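Local coordinates for protein mandelate racemase/muconate lactonizing enzyme/Enolase superfamily (Rhodobacter sphaeroides, PDB 2HZG) that is of unknown specific function but belongs to the enolase superfamily, joining an N-terminal domain to a TIM-barrel-type domain that holds a sodium ion, at residues 308-313 and 360-365; 136-141 and 330-335; 43-48 and 278-283. One frame throughout, in Å; residues are numbered along the deposited sequence.

Interaction 1: residues 308-313 and 360-365; sequences SHLALS and PGLGLQ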
loop_
_atom_site.group_PDB
_atom_site.type_symbol
_atom_site.label_atom_id
_atom_site.label_comp_id
_atom_site.label_asym_id
_atom_site.label_seq_id
_atom_site.Cartn_x
_atom_site.Cartn_y
_atom_site.Cartn_z
ATOM N N SER A 308 10.796 -11.977 -15.667
ATOM C CA SER A 308 10.988 -13.345 -16.194
ATOM C C SER A 308 9.796 -13.846 -17.032
ATOM O O SER A 308 8.725 -13.251 -17.050
ATOM C CB SER A 308 11.224 -14.334 -15.047
ATOM O OG SER A 308 9.985 -14.590 -14.373
ATOM N N HIS A 309 9.961 -14.980 -17.701
ATOM C CA HIS A 309 8.803 -15.569 -18.375
ATOM C C HIS A 309 7.839 -16.243 -17.412
ATOM O O HIS A 309 6.701 -16.451 -17.766
ATOM C CB HIS A 309 9.213 -16.517 -19.500
ATOM C CG HIS A 309 9.646 -15.801 -20.738
ATOM N ND1 HIS A 309 9.425 -16.296 -22.003
ATOM C CD2 HIS A 309 10.264 -14.606 -20.904
ATOM C CE1 HIS A 309 9.898 -15.444 -22.898
ATOM N NE2 HIS A 309 10.416 -14.412 -22.258
ATOM N N LEU A 310 8.280 -16.563 -16.200
ATOM C CA LEU A 310 7.325 -17.029 -15.179
ATOM C C LEU A 310 6.303 -15.916 -14.854
ATOM O O LEU A 310 5.099 -16.156 -14.821
ATOM C CB LEU A 310 8.042 -17.511 -13.916
ATOM C CG LEU A 310 7.139 -18.031 -12.775
ATOM C CD1 LEU A 310 6.378 -19.312 -13.204
ATOM C CD2 LEU A 310 7.958 -18.243 -11.486
ATOM N N ALA A 311 6.815 -14.708 -14.623
ATOM C CA ALA A 311 5.991 -13.492 -14.453
ATOM C C ALA A 311 5.151 -13.219 -15.692
ATOM O O ALA A 311 3.971 -12.891 -15.574
ATOM C CB ALA A 311 6.885 -12.281 -14.124
ATOM N N LEU A 312 5.761 -13.356 -16.876
ATOM C CA LEU A 312 5.032 -13.158 -18.139
ATOM C C LEU A 312 3.853 -14.108 -18.255
ATOM O O LEU A 312 2.736 -13.688 -18.521
ATOM C CB LEU A 312 5.944 -13.313 -19.370
ATOM C CG LEU A 312 5.305 -13.146 -20.766
ATOM C CD1 LEU A 312 4.553 -11.785 -20.951
ATOM C CD2 LEU A 312 6.399 -13.329 -21.838
ATOM N N SER A 313 4.119 -15.401 -18.061
ATOM C CA SER A 313 3.079 -16.397 -18.133
ATOM C C SER A 313 1.960 -16.027 -17.172
ATOM O O SER A 313 0.796 -16.028 -17.558
ATOM C CB SER A 313 3.635 -17.784 -17.788
ATOM O OG SER A 313 2.537 -18.632 -17.503
ATOM N N PRO A 360 0.540 -27.275 -18.426
ATOM C CA PRO A 360 -0.066 -27.248 -17.077
ATOM C C PRO A 360 0.435 -26.132 -16.156
ATOM O O PRO A 360 1.619 -25.774 -16.198
ATOM C CB PRO A 360 0.332 -28.612 -16.485
ATOM C CG PRO A 360 0.516 -29.502 -17.694
ATOM C CD PRO A 360 1.217 -28.569 -18.670
ATOM N N GLY A 361 -0.461 -25.634 -15.299
ATOM C CA GLY A 361 -0.150 -24.519 -14.410
ATOM C C GLY A 361 0.262 -23.292 -15.204
ATOM O O GLY A 361 -0.368 -22.936 -16.196
ATOM N N LEU A 362 1.350 -22.665 -14.778
ATOM C CA LEU A 362 1.919 -21.532 -15.499
ATOM C C LEU A 362 2.725 -21.970 -16.727
ATOM O O LEU A 362 3.182 -21.129 -17.502
ATOM C CB LEU A 362 2.759 -20.654 -14.544
ATOM C CG LEU A 362 1.931 -19.978 -13.422
ATOM C CD1 LEU A 362 2.796 -19.187 -12.418
ATOM C CD2 LEU A 362 0.837 -19.066 -14.004
ATOM N N GLY A 363 2.921 -23.284 -16.884
ATOM C CA GLY A 363 3.401 -23.848 -18.148
ATOM C C GLY A 363 4.893 -23.711 -18.396
ATOM O O GLY A 363 5.355 -23.937 -19.518
ATOM N N LEU A 364 5.651 -23.373 -17.352
ATOM C CA LEU A 364 7.095 -23.182 -17.435
ATOM C C LEU A 364 7.757 -23.721 -16.194
ATOM O O LEU A 364 7.173 -23.707 -15.104
ATOM C CB LEU A 364 7.471 -21.696 -17.613
ATOM C CG LEU A 364 6.926 -21.024 -18.880
ATOM C CD1 LEU A 364 7.002 -19.517 -18.747
ATOM C CD2 LEU A 364 7.650 -21.520 -20.164
ATOM N N GLN A 365 8.980 -24.195 -16.363
ATOM C CA GLN A 365 9.721 -24.797 -15.272
ATOM C C GLN A 365 10.694 -23.758 -14.716
ATOM O O GLN A 365 11.426 -23.107 -15.487
ATOM C CB GLN A 365 10.479 -26.027 -15.808
ATOM C CG GLN A 365 10.943 -27.038 -14.763
ATOM C CD GLN A 365 9.841 -27.986 -14.271
ATOM O OE1 GLN A 365 10.067 -28.744 -13.334
ATOM N NE2 GLN A 365 8.643 -27.917 -14.865
#
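The imidazole of His309 meets the loop at its root, where His309 CB lies 3.8 Å from Leu364 CD1, the methyl that also presses to 3.2 Å against the carbonyl oxygen His309 O. Leu312 CD2 sits over the centre of one ring face, 4.0 Å above the plane; the rings of His345, edge-to-face, and Tyr330, at a steep angle, also meet the imidazole, and ND1 is hydrogen-bonded to Ile346 N. One turn on, Ser313 donates from OG to Leu362 O over 2.6 Å. The hydroxyl lies in the carbonyl plane, on a lone pair (C=O...donor angle 125°), and Gln317 NE2 is a second partner of OG. Chi1 of Ser313, 164°, swings OG opposite the backbone N and out to this carbonyl. Leu362 is a corner of the type II' turn Pro360-Gly363, whose preceding corner, Gly361, has positive phi. Leu310 and Leu362 meet methyl to methyl through their CD1 atoms at 3.7 Å, the two side chains crossing nearly at right angles. The turn is tied by Leu362 N to Asp112 of helix 99-118, while Leu310 also reaches Glu43 on strand 38-44. Thus the loop leading to helix 368-374 packs against the first turn of helix 309-316, beside the N-terminal domain.

Interaction 2: residues 136-141 and 330-335; sequences PYASLL and YPAAPQ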
loop_
_atom_site.group_PDB
_atom_site.type_symbol
_atom_site.label_atom_id
_atom_site.label_comp_id
_atom_site.label_asym_id
_atom_site.label_seq_id
_atom_site.Cartn_x
_atom_site.Cartn_y
_atom_site.Cartn_z
ATOM N N PRO A 136 3.074 -9.259 -29.081
ATOM C CA PRO A 136 3.977 -8.704 -28.065
ATOM C C PRO A 136 4.579 -7.368 -28.510
ATOM O O PRO A 136 5.041 -7.237 -29.658
ATOM C CB PRO A 136 5.075 -9.775 -27.932
ATOM C CG PRO A 136 5.119 -10.431 -29.318
ATOM C CD PRO A 136 3.691 -10.372 -29.834
ATOM N N TYR A 137 4.545 -6.373 -27.628
ATOM C CA TYR A 137 5.295 -5.159 -27.891
ATOM C C TYR A 137 6.587 -5.248 -27.107
ATOM O O TYR A 137 6.605 -5.778 -25.998
ATOM C CB TYR A 137 4.466 -3.906 -27.593
ATOM C CG TYR A 137 4.157 -3.586 -26.128
ATOM C CD1 TYR A 137 5.134 -3.028 -25.280
ATOM C CD2 TYR A 137 2.876 -3.769 -25.619
ATOM C CE1 TYR A 137 4.825 -2.700 -23.927
ATOM C CE2 TYR A 137 2.550 -3.415 -24.281
ATOM C CZ TYR A 137 3.544 -2.897 -23.454
ATOM O OH TYR A 137 3.254 -2.570 -22.154
ATOM N N ALA A 138 7.679 -4.789 -27.711
ATOM C CA ALA A 138 8.976 -4.832 -27.077
ATOM C C ALA A 138 9.021 -3.770 -25.999
ATOM O O ALA A 138 8.846 -2.583 -26.288
ATOM C CB ALA A 138 10.111 -4.611 -28.126
ATOM N N SER A 139 9.256 -4.186 -24.755
ATOM C CA SER A 139 9.216 -3.247 -23.660
ATOM C C SER A 139 10.620 -2.921 -23.197
ATOM O O SER A 139 11.342 -3.794 -22.728
ATOM C CB SER A 139 8.342 -3.763 -22.501
ATOM O OG SER A 139 8.039 -2.683 -21.642
ATOM N N LEU A 140 10.982 -1.648 -23.326
ATOM C CA LEU A 140 12.367 -1.219 -23.221
ATOM C C LEU A 140 12.507 0.027 -22.365
ATOM O O LEU A 140 11.542 0.724 -22.127
ATOM C CB LEU A 140 12.930 -0.924 -24.638
ATOM C CG LEU A 140 13.045 -2.124 -25.578
ATOM C CD1 LEU A 140 13.354 -1.658 -27.001
ATOM C CD2 LEU A 140 14.124 -3.073 -25.063
ATOM N N LEU A 141 13.721 0.332 -21.931
ATOM C CA LEU A 141 13.944 1.611 -21.273
ATOM C C LEU A 141 14.470 2.632 -22.287
ATOM O O LEU A 141 15.236 2.291 -23.194
ATOM C CB LEU A 141 14.907 1.453 -20.109
ATOM C CG LEU A 141 14.439 0.498 -18.996
ATOM C CD1 LEU A 141 15.530 0.311 -17.986
ATOM C CD2 LEU A 141 13.128 0.952 -18.313
ATOM N N TYR A 330 5.973 -7.333 -23.509
ATOM C CA TYR A 330 7.028 -8.321 -23.593
ATOM C C TYR A 330 8.368 -7.695 -23.194
ATOM O O TYR A 330 8.851 -6.812 -23.882
ATOM C CB TYR A 330 7.105 -8.903 -25.020
ATOM C CG TYR A 330 8.056 -10.071 -25.112
ATOM C CD1 TYR A 330 7.618 -11.383 -24.858
ATOM C CD2 TYR A 330 9.405 -9.867 -25.380
ATOM C CE1 TYR A 330 8.521 -12.464 -24.908
ATOM C CE2 TYR A 330 10.308 -10.931 -25.434
ATOM C CZ TYR A 330 9.851 -12.224 -25.206
ATOM O OH TYR A 330 10.753 -13.258 -25.252
ATOM N N PRO A 331 9.008 -8.192 -22.117
ATOM C CA PRO A 331 10.294 -7.587 -21.749
ATOM C C PRO A 331 11.377 -7.947 -22.775
ATOM O O PRO A 331 11.795 -9.102 -22.867
ATOM C CB PRO A 331 10.628 -8.222 -20.387
ATOM C CG PRO A 331 9.784 -9.381 -20.258
ATOM C CD PRO A 331 8.640 -9.315 -21.235
ATOM N N ALA A 332 11.825 -6.950 -23.532
ATOM C CA ALA A 332 12.717 -7.191 -24.661
ATOM C C ALA A 332 14.211 -7.095 -24.307
ATOM O O ALA A 332 15.054 -7.591 -25.049
ATOM C CB ALA A 332 12.358 -6.257 -25.823
ATOM N N ALA A 333 14.555 -6.487 -23.174
ATOM C CA ALA A 333 15.954 -6.446 -22.738
ATOM C C ALA A 333 16.101 -6.753 -21.237
ATOM O O ALA A 333 16.754 -5.993 -20.511
ATOM C CB ALA A 333 16.616 -5.074 -23.090
ATOM N N PRO A 334 15.535 -7.895 -20.772
ATOM C CA PRO A 334 15.615 -8.133 -19.330
ATOM C C PRO A 334 17.044 -8.479 -18.872
ATOM O O PRO A 334 17.863 -8.952 -19.682
ATOM C CB PRO A 334 14.650 -9.314 -19.106
ATOM C CG PRO A 334 14.624 -10.038 -20.396
ATOM C CD PRO A 334 14.865 -9.002 -21.490
ATOM N N GLN A 335 17.339 -8.235 -17.595
ATOM C CA GLN A 335 18.580 -8.718 -17.004
ATOM C C GLN A 335 18.670 -10.239 -17.122
ATOM O O GLN A 335 17.661 -10.923 -17.224
ATOM C CB GLN A 335 18.717 -8.321 -15.531
ATOM C CG GLN A 335 18.718 -6.819 -15.286
ATOM C CD GLN A 335 19.782 -6.088 -16.074
ATOM O OE1 GLN A 335 20.890 -6.590 -16.273
ATOM N NE2 GLN A 335 19.451 -4.898 -16.527
HETATM O O HOH W 1 13.162 -5.041 -21.127
#
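Tyr330 and Ser139 carry the pairing of two parallel strands, 135-141 and 327-331. Tyr330 N donates to Tyr137 O at 3.0 Å, nearly in line with the C=O bond, and Tyr330 O in turn accepts from Ser139 N at 2.8 Å with the donor tilted from the carbonyl plane. A longer bond, 3.3 Å from Ala332 N to Ser139 O, follows just past the strand end. The same oxygen, Ser139 O, is gripped a second time by a water 2.7 Å away, which accepts from Ala333 N and so extends the ladder where the backbones diverge.

Apolar groups line the side bearing Ala138. Its CB touches Ala332 CB at 3.6 Å, and Leu140 lays CD2 against the methyls of both Ala332 and Ala333. Earlier along the strand, Pro136 CB meets Tyr330 CB at 3.7 Å. Pro331 CD sits above one face of the Tyr330 ring, offset toward the rim.

Farther out, Ser139 OG is hydrogen-bonded to Glu329, and Tyr137 OH to Lys165 on the adjoining strand 163-167, which also bonds the backbone of Ala138 and Leu140. The Ser139 side chain lies about 6 Å from a bound sodium ion. Joining the first and last strands of the eight-stranded barrel in chain order, this pairing closes the barrel, as in the TIM-barrel-type domain of the enolase superfamily.

Interaction 3: residues 43-48 and 278-283; sequences ECEAAP and CGRIGG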
loop_
_atom_site.group_PDB
_atom_site.type_symbol
_atom_site.label_atom_id
_atom_site.label_comp_id
_atom_site.label_asym_id
_atom_site.label_seq_id
_atom_site.Cartn_x
_atom_site.Cartn_y
_atom_site.Cartn_z
ATOM N N GLU A 43 6.169 -15.787 -8.495
ATOM C CA GLU A 43 7.139 -14.718 -8.377
ATOM C C GLU A 43 6.430 -13.445 -7.865
ATOM O O GLU A 43 5.379 -13.054 -8.383
ATOM C CB GLU A 43 7.802 -14.468 -9.736
ATOM C CG GLU A 43 8.893 -13.374 -9.753
ATOM C CD GLU A 43 9.572 -13.269 -11.123
ATOM O OE1 GLU A 43 9.599 -14.291 -11.856
ATOM O OE2 GLU A 43 10.066 -12.165 -11.468
ATOM N N CYS A 44 7.003 -12.830 -6.830
ATOM C CA CYS A 44 6.502 -11.546 -6.327
ATOM C C CYS A 44 7.250 -10.429 -7.046
ATOM O O CYS A 44 8.481 -10.434 -7.087
ATOM C CB CYS A 44 6.773 -11.411 -4.822
ATOM S SG CYS A 44 6.114 -12.731 -3.808
ATOM N N GLU A 45 6.519 -9.481 -7.617
ATOM C CA GLU A 45 7.176 -8.319 -8.210
ATOM C C GLU A 45 7.225 -7.230 -7.138
ATOM O O GLU A 45 6.381 -6.336 -7.080
ATOM C CB GLU A 45 6.472 -7.850 -9.503
ATOM C CG GLU A 45 7.136 -6.629 -10.170
ATOM C CD GLU A 45 8.669 -6.741 -10.366
ATOM O OE1 GLU A 45 9.213 -7.864 -10.463
ATOM O OE2 GLU A 45 9.336 -5.676 -10.439
ATOM N N ALA A 46 8.220 -7.332 -6.270
ATOM C CA ALA A 46 8.168 -6.643 -5.001
ATOM C C ALA A 46 9.563 -6.630 -4.447
ATOM O O ALA A 46 10.418 -7.411 -4.892
ATOM C CB ALA A 46 7.259 -7.407 -4.041
ATOM N N ALA A 47 9.765 -5.809 -3.421
ATOM C CA ALA A 47 11.015 -5.793 -2.667
ATOM C C ALA A 47 11.113 -7.111 -1.906
ATOM O O ALA A 47 10.257 -7.411 -1.078
ATOM C CB ALA A 47 11.043 -4.578 -1.712
ATOM N N PRO A 48 12.122 -7.936 -2.231
ATOM C CA PRO A 48 12.190 -9.267 -1.625
ATOM C C PRO A 48 12.297 -9.331 -0.111
ATOM O O PRO A 48 11.584 -10.119 0.474
ATOM C CB PRO A 48 13.411 -9.905 -2.306
ATOM C CG PRO A 48 13.484 -9.215 -3.645
ATOM C CD PRO A 48 13.181 -7.770 -3.256
ATOM N N CYS A 278 0.377 -9.308 -12.184
ATOM C CA CYS A 278 -0.012 -10.397 -11.249
ATOM C C CYS A 278 0.941 -10.533 -10.064
ATOM O O CYS A 278 0.533 -10.988 -9.010
ATOM C CB CYS A 278 -0.135 -11.735 -11.974
ATOM S SG CYS A 278 -1.592 -11.715 -12.979
ATOM N N GLY A 279 2.199 -10.136 -10.248
ATOM C CA GLY A 279 3.195 -10.145 -9.170
ATOM C C GLY A 279 3.042 -9.048 -8.118
ATOM O O GLY A 279 3.814 -9.007 -7.153
ATOM N N ARG A 280 2.050 -8.167 -8.282
ATOM C CA ARG A 280 1.812 -7.052 -7.342
ATOM C C ARG A 280 0.396 -7.008 -6.794
ATOM O O ARG A 280 0.179 -6.666 -5.618
ATOM C CB ARG A 280 2.072 -5.699 -8.032
ATOM C CG ARG A 280 3.499 -5.463 -8.418
ATOM C CD ARG A 280 3.614 -4.098 -9.037
ATOM N NE ARG A 280 4.996 -3.788 -9.372
ATOM C CZ ARG A 280 5.373 -2.883 -10.273
ATOM N NH1 ARG A 280 4.474 -2.181 -10.949
ATOM N NH2 ARG A 280 6.662 -2.688 -10.500
ATOM N N ILE A 281 -0.560 -7.356 -7.643
ATOM C CA ILE A 281 -1.977 -7.205 -7.316
ATOM C C ILE A 281 -2.568 -8.318 -6.424
ATOM O O ILE A 281 -3.739 -8.222 -6.027
ATOM C CB ILE A 281 -2.837 -7.019 -8.599
ATOM C CG1 ILE A 281 -4.117 -6.235 -8.281
ATOM C CG2 ILE A 281 -3.123 -8.388 -9.304
ATOM C CD1 ILE A 281 -4.883 -5.785 -9.500
ATOM N N GLY A 282 -1.779 -9.345 -6.103
ATOM C CA GLY A 282 -2.294 -10.475 -5.329
ATOM C C GLY A 282 -2.467 -11.746 -6.153
ATOM O O GLY A 282 -3.116 -12.693 -5.708
ATOM N N GLY A 283 -1.890 -11.768 -7.361
ATOM C CA GLY A 283 -1.900 -12.954 -8.197
ATOM C C GLY A 283 -2.974 -12.952 -9.262
ATOM O O GLY A 283 -3.452 -11.896 -9.680
HETATM O O HOH W 2 9.092 -3.542 -8.849
HETATM O O HOH W 3 6.616 -3.747 -6.928
#
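Glu45 meets Gly279 and Arg280 where the two domains of the enolase-superfamily fold come together: the end of strand 38-44 in the N-terminal domain lies against the short helical turn that follows barrel strand 273-276. Cys278 N is hydrogen-bonded to Ser315 OG. Gly279 CA comes to 4.5 Å from Glu45 CA, and Glu45 N donates to Gly279 O at 2.8 Å, from above the carbonyl plane. Arg280 then sends an extended chain alongside Glu45, the two side chains pointing the same way with carboxylate and guanidinium planes 46° apart. Arg280 CG packs 3.3 Å from Glu45 O, and Glu45 CG lies 3.6 Å from Arg280 NE. The charged ends do not form a salt bridge, Glu45 OE2 and Arg280 NH2 being 4.0 Å apart; a water lies within hydrogen-bonding distance of both. Arg280 NH1 makes its salt bridge with Glu254, a ligand of the sodium ion, while NH2 has a long, weak ion pair with Asp95 of the second subunit. Gly282 ends the turn and bonds through N to Ser104 on helix 99-118. Gly283, at the N-cap position of helix 284-297, folds back in a weak bond, Gly283 N to Cys278 O, at 3.0 Å.

How the interactions relate
Along the chain, interaction 3 closes before interaction 1 opens, whereas interaction 2 spans much of the sequence and alternates with both. Interactions 1 and 3 have centres about 14 Å apart and meet where Ser308 OG lies 2.6 Å from Glu43 OE1, a probable hydrogen bond linking the start of helix 309-316 to the N-terminal domain. Interactions 1 and 2, about 17 Å apart between centres, touch through His309 and Tyr330; helix 309-316 and strand 327-331 follow each other in the chain. Interactions 2 and 3 do not touch, their nearest atoms being about 9 Å apart. Interaction 1 touches both of the others and so connects the barrel closure of interaction 2 with the domain interface of interaction 3.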